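Long-range contacts in predicted zincin-like metalloprotease (Acidothermus cellulolyticus 11B, PDB 3E11), which is of unknown function but is predicted to be a metalloprotease of the zincin-like superfamily, and is able to bind calcium: residues V5-F10 against I71-I76; V14-D19 against E89-V94; G47-I52 against L65-I70. All coordinates share one frame; numbering follows the deposited sequence.

Contact 1: V5-F10 against I71-I76; sequences VDPDRF and IYRNTI. With ACT (acetate ion), chain C.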
loop_
_atom_site.group_PDB
_atom_site.type_symbol
_atom_site.label_atom_id
_atom_site.label_comp_id
_atom_site.label_asym_id
_atom_site.label_seq_id
_atom_site.Cartn_x
_atom_site.Cartn_y
_atom_site.Cartn_z
ATOM N N VAL A 5 -9.722 -13.438 -4.103
ATOM C CA VAL A 5 -10.221 -12.611 -3.030
ATOM C C VAL A 5 -11.182 -11.593 -3.625
ATOM O O VAL A 5 -10.796 -10.736 -4.460
ATOM C CB VAL A 5 -9.084 -11.897 -2.292
ATOM C CG1 VAL A 5 -9.643 -11.124 -1.101
ATOM C CG2 VAL A 5 -7.991 -12.884 -1.836
ATOM N N ASP A 6 -12.447 -11.682 -3.214
ATOM C CA ASP A 6 -13.457 -10.685 -3.627
ATOM C C ASP A 6 -13.126 -9.299 -3.067
ATOM O O ASP A 6 -12.416 -9.183 -2.083
ATOM C CB ASP A 6 -14.866 -11.107 -3.231
ATOM C CG ASP A 6 -15.031 -11.251 -1.744
ATOM O OD1 ASP A 6 -14.562 -12.282 -1.242
ATOM O OD2 ASP A 6 -15.636 -10.353 -1.108
ATOM N N PRO A 7 -13.633 -8.240 -3.698
ATOM C CA PRO A 7 -13.258 -6.863 -3.286
ATOM C C PRO A 7 -13.460 -6.545 -1.784
ATOM O O PRO A 7 -12.523 -6.038 -1.138
ATOM C CB PRO A 7 -14.142 -6.001 -4.172
ATOM C CG PRO A 7 -14.253 -6.835 -5.427
ATOM C CD PRO A 7 -14.491 -8.226 -4.887
ATOM N N ASP A 8 -14.630 -6.861 -1.234
ATOM C CA ASP A 8 -14.890 -6.553 0.183
ATOM C C ASP A 8 -13.887 -7.266 1.070
ATOM O O ASP A 8 -13.365 -6.672 2.002
ATOM C CB ASP A 8 -16.268 -6.957 0.622
ATOM C CG ASP A 8 -17.337 -6.032 0.128
ATOM O OD1 ASP A 8 -17.035 -4.982 -0.484
ATOM O OD2 ASP A 8 -18.506 -6.363 0.382
ATOM N N ARG A 9 -13.620 -8.538 0.782
ATOM C CA ARG A 9 -12.637 -9.295 1.580
ATOM C C ARG A 9 -11.239 -8.735 1.430
ATOM O O ARG A 9 -10.478 -8.644 2.403
ATOM C CB ARG A 9 -12.657 -10.775 1.190
ATOM C CG ARG A 9 -11.700 -11.631 1.966
ATOM C CD ARG A 9 -11.878 -11.505 3.464
ATOM N NE ARG A 9 -11.090 -12.508 4.180
ATOM C CZ ARG A 9 -10.865 -12.474 5.480
ATOM N NH1 ARG A 9 -11.371 -11.494 6.211
ATOM N NH2 ARG A 9 -10.156 -13.429 6.069
ATOM N N PHE A 10 -10.905 -8.317 0.206
ATOM C CA PHE A 10 -9.580 -7.774 -0.031
ATOM C C PHE A 10 -9.380 -6.529 0.822
ATOM O O PHE A 10 -8.320 -6.377 1.404
ATOM C CB PHE A 10 -9.321 -7.478 -1.510
ATOM C CG PHE A 10 -7.854 -7.223 -1.841
ATOM C CD1 PHE A 10 -7.015 -8.269 -2.162
ATOM C CD2 PHE A 10 -7.354 -5.927 -1.881
ATOM C CE1 PHE A 10 -5.703 -8.071 -2.506
ATOM C CE2 PHE A 10 -6.032 -5.697 -2.201
ATOM C CZ PHE A 10 -5.195 -6.784 -2.506
ATOM N N ILE A 71 -3.093 -0.042 -4.256
ATOM C CA ILE A 71 -2.728 -1.468 -4.173
ATOM C C ILE A 71 -3.553 -2.167 -5.243
ATOM O O ILE A 71 -4.746 -1.921 -5.346
ATOM C CB ILE A 71 -3.026 -2.065 -2.768
ATOM C CG1 ILE A 71 -2.090 -1.463 -1.724
ATOM C CG2 ILE A 71 -2.896 -3.562 -2.744
ATOM C CD1 ILE A 71 -0.616 -1.754 -1.905
ATOM N N TYR A 72 -2.900 -2.975 -6.079
ATOM C CA TYR A 72 -3.543 -3.625 -7.241
ATOM C C TYR A 72 -3.928 -5.053 -6.891
ATOM O O TYR A 72 -3.080 -5.918 -6.722
ATOM C CB TYR A 72 -2.630 -3.562 -8.469
ATOM C CG TYR A 72 -2.407 -2.118 -8.874
ATOM C CD1 TYR A 72 -3.469 -1.357 -9.367
ATOM C CD2 TYR A 72 -1.201 -1.492 -8.667
ATOM C CE1 TYR A 72 -3.303 -0.022 -9.718
ATOM C CE2 TYR A 72 -1.012 -0.145 -8.997
ATOM C CZ TYR A 72 -2.070 0.585 -9.517
ATOM O OH TYR A 72 -1.914 1.905 -9.847
ATOM N N ARG A 73 -5.222 -5.289 -6.772
ATOM C CA ARG A 73 -5.714 -6.566 -6.279
ATOM C C ARG A 73 -5.310 -7.721 -7.206
ATOM O O ARG A 73 -4.869 -8.773 -6.750
ATOM C CB ARG A 73 -7.242 -6.470 -6.134
ATOM C CG ARG A 73 -7.927 -7.698 -5.591
ATOM C CD ARG A 73 -9.370 -7.402 -5.169
ATOM N NE ARG A 73 -10.133 -6.946 -6.312
ATOM C CZ ARG A 73 -10.713 -5.746 -6.435
ATOM N NH1 ARG A 73 -10.683 -4.841 -5.454
ATOM N NH2 ARG A 73 -11.360 -5.455 -7.561
ATOM N N ASN A 74 -5.457 -7.529 -8.517
ATOM C CA ASN A 74 -5.183 -8.646 -9.441
ATOM C C ASN A 74 -3.718 -9.102 -9.373
ATOM O O ASN A 74 -3.427 -10.315 -9.314
ATOM C CB ASN A 74 -5.566 -8.280 -10.867
ATOM C CG ASN A 74 -7.040 -8.172 -11.052
ATOM O OD1 ASN A 74 -7.817 -8.464 -10.138
ATOM N ND2 ASN A 74 -7.454 -7.759 -12.232
ATOM N N THR A 75 -2.795 -8.139 -9.383
ATOM C CA THR A 75 -1.374 -8.454 -9.535
ATOM C C THR A 75 -0.849 -9.025 -8.223
ATOM O O THR A 75 -0.028 -9.929 -8.237
ATOM C CB THR A 75 -0.532 -7.244 -10.024
ATOM O OG1 THR A 75 -0.857 -6.105 -9.242
ATOM C CG2 THR A 75 -0.819 -6.936 -11.468
ATOM N N ILE A 76 -1.363 -8.534 -7.096
ATOM C CA ILE A 76 -1.058 -9.069 -5.758
ATOM C C ILE A 76 -1.545 -10.505 -5.628
ATOM O O ILE A 76 -0.814 -11.393 -5.170
ATOM C CB ILE A 76 -1.729 -8.213 -4.629
ATOM C CG1 ILE A 76 -1.027 -6.848 -4.466
ATOM C CG2 ILE A 76 -1.746 -8.965 -3.288
ATOM C CD1 ILE A 76 0.207 -6.841 -3.535
HETATM C C ACT C . -9.217 -11.341 -7.696
HETATM O O ACT C . -8.696 -11.992 -6.730
HETATM O OXT ACT C . -9.986 -10.385 -7.399
HETATM C CH3 ACT C . -8.964 -11.684 -9.140
HETATM O O HOH W 1 -10.904 -4.332 -2.556
#
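The aliphatic part of Arg-73 lies over one face of the Phe-10 ring. Its CG sits 3.8 Å from the ring centroid and 17° off the ring normal, displaced toward the CD1 side, in a CH-pi contact, while Arg-73 CD packs on Phe-10 CB at 3.7 Å. At the rim of the same ring two isoleucine methyls close in: Ile-71 CG2 lies in the ring plane, 3.8 Å from Phe-10 CE2, and Ile-76 CG2, in the one of its two conformers modelled here, approaches Phe-10 CE1.

Arg-73 leaves its backbone with CG trans to the amide nitrogen and then bends at chi3 (61°), which turns the guanidinium 79° from the Phe-10 ring and lays one of its faces on Pro-7. Pro-7 CG stands 3.8 Å from Arg-73 CZ, over the centre of that flat group. A water links the two sides, donating to Pro-7 O and accepting a weak bond from Arg-73 NH1. An acetate, probably picked up from the crystallisation solution, accepts a straight bond from Val-5 N at its O atom, 3.2 Å away.

Asp-6 caps helix 7-19, its OD2 taking a weak bond from Arg-9 N. Phe-10 also reaches Val-36 of strand 32-37 and Val-86 and Val-90 of helix 83-101. The first turn of helix 7-19 thus packs between helix 83-101, strand 32-37 and the junction of strand 67-72 with helix 73-78.

Contact 2: V14-D19 against E89-V94; sequences VAEALD and EVRKTV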
loop_
_atom_site.group_PDB
_atom_site.type_symbol
_atom_site.label_atom_id
_atom_site.label_comp_id
_atom_site.label_asym_id
_atom_site.label_seq_id
_atom_site.Cartn_x
_atom_site.Cartn_y
_atom_site.Cartn_z
ATOM N N VAL A 14 -6.389 -5.739 3.403
ATOM C CA VAL A 14 -5.643 -4.485 3.449
ATOM C C VAL A 14 -5.585 -3.881 4.868
ATOM O O VAL A 14 -4.504 -3.412 5.313
ATOM C CB VAL A 14 -6.177 -3.467 2.430
ATOM C CG1 VAL A 14 -5.444 -2.161 2.563
ATOM C CG2 VAL A 14 -6.044 -4.043 1.015
ATOM N N ALA A 15 -6.718 -3.889 5.570
ATOM C CA ALA A 15 -6.773 -3.370 6.923
ATOM C C ALA A 15 -5.815 -4.167 7.813
ATOM O O ALA A 15 -5.070 -3.569 8.582
ATOM C CB ALA A 15 -8.169 -3.378 7.482
ATOM N N GLU A 16 -5.817 -5.492 7.672
ATOM C CA GLU A 16 -4.925 -6.356 8.465
ATOM C C GLU A 16 -3.464 -6.086 8.121
ATOM O O GLU A 16 -2.608 -6.105 8.998
ATOM C CB GLU A 16 -5.235 -7.834 8.247
ATOM C CG GLU A 16 -4.340 -8.787 9.066
ATOM C CD GLU A 16 -4.579 -8.702 10.557
ATOM O OE1 GLU A 16 -5.657 -8.215 10.954
ATOM O OE2 GLU A 16 -3.699 -9.128 11.342
ATOM N N ALA A 17 -3.182 -5.831 6.838
ATOM C CA ALA A 17 -1.837 -5.474 6.386
ATOM C C ALA A 17 -1.391 -4.170 7.081
ATOM O O ALA A 17 -0.305 -4.111 7.640
ATOM C CB ALA A 17 -1.795 -5.317 4.878
ATOM N N LEU A 18 -2.258 -3.156 7.096
ATOM C CA LEU A 18 -1.893 -1.855 7.664
ATOM C C LEU A 18 -1.711 -1.972 9.176
ATOM O O LEU A 18 -0.791 -1.393 9.735
ATOM C CB LEU A 18 -2.949 -0.772 7.338
ATOM C CG LEU A 18 -2.991 -0.145 5.930
ATOM C CD1 LEU A 18 -3.881 1.099 5.956
ATOM C CD2 LEU A 18 -1.617 0.245 5.430
ATOM N N ASP A 19 -2.587 -2.741 9.825
ATOM C CA ASP A 19 -2.517 -2.923 11.270
ATOM C C ASP A 19 -1.162 -3.547 11.674
ATOM O O ASP A 19 -0.693 -3.332 12.767
ATOM C CB ASP A 19 -3.664 -3.815 11.767
ATOM C CG ASP A 19 -5.059 -3.140 11.655
ATOM O OD1 ASP A 19 -5.148 -1.923 11.379
ATOM O OD2 ASP A 19 -6.066 -3.863 11.788
ATOM N N GLU A 89 1.943 -9.710 1.353
ATOM C CA GLU A 89 2.298 -9.066 0.125
ATOM C C GLU A 89 1.804 -7.631 0.084
ATOM O O GLU A 89 2.511 -6.738 -0.380
ATOM C CB GLU A 89 1.763 -9.865 -1.058
ATOM C CG GLU A 89 2.497 -9.599 -2.349
ATOM C CD GLU A 89 3.986 -9.910 -2.247
ATOM O OE1 GLU A 89 4.361 -10.907 -1.622
ATOM O OE2 GLU A 89 4.778 -9.136 -2.768
ATOM N N VAL A 90 0.577 -7.419 0.511
ATOM C CA VAL A 90 0.058 -6.045 0.633
ATOM C C VAL A 90 0.910 -5.203 1.610
ATOM O O VAL A 90 1.298 -4.060 1.290
ATOM C CB VAL A 90 -1.413 -6.001 1.050
ATOM C CG1 VAL A 90 -1.883 -4.516 1.314
ATOM C CG2 VAL A 90 -2.308 -6.604 -0.032
ATOM N N ARG A 91 1.212 -5.761 2.780
ATOM C CA ARG A 91 2.018 -5.061 3.771
ATOM C C ARG A 91 3.374 -4.697 3.179
ATOM O O ARG A 91 3.832 -3.565 3.311
ATOM C CB ARG A 91 2.197 -5.907 5.040
ATOM C CG ARG A 91 2.772 -5.121 6.205
ATOM C CD ARG A 91 2.843 -6.000 7.427
ATOM N NE ARG A 91 1.512 -6.302 7.989
ATOM C CZ ARG A 91 1.088 -7.520 8.343
ATOM N NH1 ARG A 91 1.863 -8.600 8.177
ATOM N NH2 ARG A 91 -0.126 -7.671 8.870
ATOM N N LYS A 92 4.004 -5.664 2.514
ATOM C CA LYS A 92 5.335 -5.460 1.980
ATOM C C LYS A 92 5.288 -4.337 0.943
ATOM O O LYS A 92 6.169 -3.500 0.905
ATOM C CB LYS A 92 5.895 -6.744 1.392
ATOM C CG LYS A 92 7.110 -6.558 0.549
ATOM C CD LYS A 92 7.616 -7.889 -0.011
ATOM C CE LYS A 92 8.691 -7.628 -1.057
ATOM N NZ LYS A 92 9.358 -8.871 -1.541
ATOM N N THR A 93 4.226 -4.312 0.154
ATOM C CA THR A 93 4.052 -3.315 -0.893
ATOM C C THR A 93 3.887 -1.890 -0.346
ATOM O O THR A 93 4.567 -0.972 -0.805
ATOM C CB THR A 93 2.867 -3.693 -1.803
ATOM O OG1 THR A 93 3.157 -4.946 -2.424
ATOM C CG2 THR A 93 2.612 -2.627 -2.877
ATOM N N VAL A 94 3.008 -1.733 0.633
ATOM C CA VAL A 94 2.797 -0.451 1.312
ATOM C C VAL A 94 4.115 0.044 1.936
ATOM O O VAL A 94 4.496 1.219 1.760
ATOM C CB VAL A 94 1.680 -0.550 2.374
ATOM C CG1 VAL A 94 1.571 0.746 3.147
ATOM C CG2 VAL A 94 0.327 -0.882 1.728
#
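Arg-91 grips two successive carbonyls of helix 7-19 through one edge of its guanidinium. NE donates to Ala-17 O at 2.9 Å, in the carbonyl plane and on a lone pair. The second bond, Arg-91 NH2 to Glu-16 O, is also 2.9 Å long, but here the donor stands above the carbonyl plane, 40° out of it. Both oxygens lie close to the guanidinium plane, so the pair of bonds fixes the rotation of that group. The side chain starts off extended and bends at chi3 to turn this edge onto the other helix.

The axes of the two helical segments approach to 8.4 Å and cross at -56°, with Ala-17 at the close point, where its small side chain lets the backbones draw together. In the proposed zincin-like fold, helix 83-101 carries an HExxH sequence (His-96 to His-100) about a turn beyond this crossing, which in zincins binds the catalytic zinc; these histidines hold no metal here. Asp-19, ending helix 7-19, is a calcium ligand seen for this protein, though none is bound to it in this model.

Val-90 CG1 packs on Ala-17 CB at 3.7 Å and, more loosely, on Val-14 CG2. Farther along, Leu-18 CD2, in the conformer modelled here, meets Val-94 CG1 at 4.0 Å. Beneath them, Val-14 and Leu-18 rest on Val-34 of strand 32-37, and Val-90 and Val-94 on Ile-71 of strand 67-72.

Contact 3: G47-I52 against L65-I70; sequences GLYVGI and LPDRII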
loop_
_atom_site.group_PDB
_atom_site.type_symbol
_atom_site.label_atom_id
_atom_site.label_comp_id
_atom_site.label_asym_id
_atom_site.label_seq_id
_atom_site.Cartn_x
_atom_site.Cartn_y
_atom_site.Cartn_z
ATOM N N GLY A 47 1.725 -1.890 -6.546
ATOM C CA GLY A 47 1.291 -0.688 -5.892
ATOM C C GLY A 47 1.870 0.544 -6.538
ATOM O O GLY A 47 2.768 0.437 -7.395
ATOM N N LEU A 48 1.350 1.710 -6.134
ATOM C CA LEU A 48 1.798 2.992 -6.712
ATOM C C LEU A 48 1.576 4.112 -5.703
ATOM O O LEU A 48 0.505 4.197 -5.123
ATOM C CB LEU A 48 1.011 3.291 -7.997
ATOM C CG LEU A 48 1.221 4.652 -8.659
ATOM C CD1 LEU A 48 2.651 4.784 -9.148
ATOM C CD2 LEU A 48 0.229 4.879 -9.785
ATOM N N TYR A 49 2.591 4.941 -5.467
ATOM C CA TYR A 49 2.452 6.062 -4.558
ATOM C C TYR A 49 1.972 7.239 -5.384
ATOM O O TYR A 49 2.567 7.580 -6.425
ATOM C CB TYR A 49 3.769 6.413 -3.848
ATOM C CG TYR A 49 3.573 7.391 -2.718
ATOM C CD1 TYR A 49 3.453 8.774 -2.954
ATOM C CD2 TYR A 49 3.512 6.953 -1.410
ATOM C CE1 TYR A 49 3.276 9.658 -1.906
ATOM C CE2 TYR A 49 3.294 7.817 -0.374
ATOM C CZ TYR A 49 3.185 9.159 -0.611
ATOM O OH TYR A 49 3.001 9.981 0.455
ATOM N N VAL A 50 0.905 7.871 -4.900
ATOM C CA VAL A 50 0.337 9.051 -5.529
ATOM C C VAL A 50 0.390 10.221 -4.540
ATOM O O VAL A 50 -0.338 10.250 -3.529
ATOM C CB VAL A 50 -1.102 8.813 -5.946
ATOM C CG1 VAL A 50 -1.677 10.065 -6.613
ATOM C CG2 VAL A 50 -1.204 7.580 -6.836
ATOM N N GLY A 51 1.277 11.166 -4.833
ATOM C CA GLY A 51 1.429 12.402 -4.070
ATOM C C GLY A 51 0.462 13.455 -4.532
ATOM O O GLY A 51 0.406 13.776 -5.715
ATOM N N ILE A 52 -0.260 14.047 -3.595
ATOM C CA ILE A 52 -1.282 15.054 -3.893
ATOM C C ILE A 52 -0.624 16.430 -4.050
ATOM O O ILE A 52 0.171 16.821 -3.186
ATOM C CB ILE A 52 -2.329 15.143 -2.748
ATOM C CG1 ILE A 52 -3.042 13.796 -2.545
ATOM C CG2 ILE A 52 -3.359 16.224 -3.038
ATOM C CD1 ILE A 52 -3.802 13.310 -3.721
ATOM N N LEU A 65 -6.194 16.466 2.824
ATOM C CA LEU A 65 -6.398 15.231 2.113
ATOM C C LEU A 65 -5.091 14.415 2.150
ATOM O O LEU A 65 -4.014 14.999 2.188
ATOM C CB LEU A 65 -6.839 15.525 0.694
ATOM C CG LEU A 65 -8.182 16.257 0.661
ATOM C CD1 LEU A 65 -8.519 16.559 -0.754
ATOM C CD2 LEU A 65 -9.289 15.405 1.278
ATOM N N PRO A 66 -5.199 13.086 2.206
ATOM C CA PRO A 66 -4.015 12.228 2.292
ATOM C C PRO A 66 -3.410 11.959 0.926
ATOM O O PRO A 66 -4.126 11.932 -0.072
ATOM C CB PRO A 66 -4.587 10.910 2.856
ATOM C CG PRO A 66 -5.952 10.857 2.234
ATOM C CD PRO A 66 -6.435 12.286 2.155
ATOM N N ASP A 67 -2.101 11.766 0.886
ATOM C CA ASP A 67 -1.460 11.041 -0.210
ATOM C C ASP A 67 -2.083 9.652 -0.322
ATOM O O ASP A 67 -2.689 9.159 0.630
ATOM C CB ASP A 67 0.059 10.914 0.011
ATOM C CG ASP A 67 0.842 12.176 -0.362
ATOM O OD1 ASP A 67 0.227 13.197 -0.797
ATOM O OD2 ASP A 67 2.081 12.161 -0.200
ATOM N N ARG A 68 -1.915 9.014 -1.472
ATOM C CA ARG A 68 -2.533 7.698 -1.681
ATOM C C ARG A 68 -1.441 6.675 -1.997
ATOM O O ARG A 68 -0.466 7.000 -2.658
ATOM C CB ARG A 68 -3.575 7.757 -2.802
ATOM C CG ARG A 68 -4.846 8.465 -2.403
ATOM C CD ARG A 68 -5.814 8.721 -3.589
ATOM N NE ARG A 68 -7.062 9.272 -3.069
ATOM C CZ ARG A 68 -8.308 8.973 -3.474
ATOM N NH1 ARG A 68 -8.564 8.069 -4.417
ATOM N NH2 ARG A 68 -9.332 9.589 -2.886
ATOM N N ILE A 69 -1.586 5.471 -1.469
ATOM C CA ILE A 69 -0.874 4.328 -1.984
ATOM C C ILE A 69 -1.946 3.427 -2.606
ATOM O O ILE A 69 -2.870 2.968 -1.917
ATOM C CB ILE A 69 -0.086 3.597 -0.903
ATOM C CG1 ILE A 69 1.092 4.474 -0.415
ATOM C CG2 ILE A 69 0.462 2.299 -1.425
ATOM C CD1 ILE A 69 1.844 3.871 0.777
ATOM N N ILE A 70 -1.844 3.236 -3.916
ATOM C CA ILE A 70 -2.766 2.342 -4.621
ATOM C C ILE A 70 -2.220 0.932 -4.531
ATOM O O ILE A 70 -1.020 0.743 -4.691
ATOM C CB ILE A 70 -2.942 2.752 -6.081
ATOM C CG1 ILE A 70 -3.241 4.263 -6.207
ATOM C CG2 ILE A 70 -4.061 1.924 -6.730
ATOM C CD1 ILE A 70 -4.437 4.734 -5.432
#
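Both oxygens of the Asp-67 carboxylate are held by the opposing segment. Tyr-49 OH donates to Asp-67 OD2 in a very short bond of 2.5 Å, the carboxylate standing nearly perpendicular to the ring at 89° and OD2 lying near the ring plane. Ile-52 N gives a straight bond to Asp-67 OD1 at 3.0 Å, arriving from above the carboxylate plane. OD1 is also salt-bridged to Arg-57, so this buried acid has three partners that hold its orientation.

Tyr-49 reaches diagonally across to the neighbouring strand, past its pair partner Ile-69: with CG opposite the backbone N (chi1 -169°), the ring runs across Arg-68 O, which sits over one face toward the rim, and its CD2 presses on Ile-69 CG1 at 3.6 Å.

Beneath this side-chain network run four backbone bonds. Leu-48 with Ile-70 and Val-50 with Arg-68 are hydrogen-bonded pairs, the straightest bond being Arg-68 N to Val-50 O (2.9 Å, 178°); Tyr-49 with Ile-69 is the non-hydrogen-bonded pair between them. On the face bearing Leu-48 and Val-50, Val-50 CG2 touches Ile-70 CG1 at 3.9 Å.

The other face, with Tyr-49 and Ile-69, looks onto helix 83-101: Tyr-49 stacks on His-101 and touches Glu-97 of the HExxH pattern. An antiparallel edge strand, here 47-50, beside the helix bearing such a pattern is the arrangement found in zincin metalloproteases, although no metal is bound to those histidines here.

From the N terminus, helix 7-19 enters first: its opening turn closes the long loop of contact 1 onto 71-76, and its last turns close the still longer loop of contact 2 onto 89-94. These two loops cross, since 14-19 begins before 71-76 is reached and 89-94 follows it. Contact 3 joins 47-52 to 65-70 across a short excursion and lies within both larger loops. The middle strand 67-72 runs through contacts 3 and 1 and passes straight into helix 73-78. Thr-93 of helix 83-101 ties them together, its CG2 packing 3.5 Å from Ile-71 CD1 and 3.8 Å from Gly-47 CA, so helix and sheet share one core.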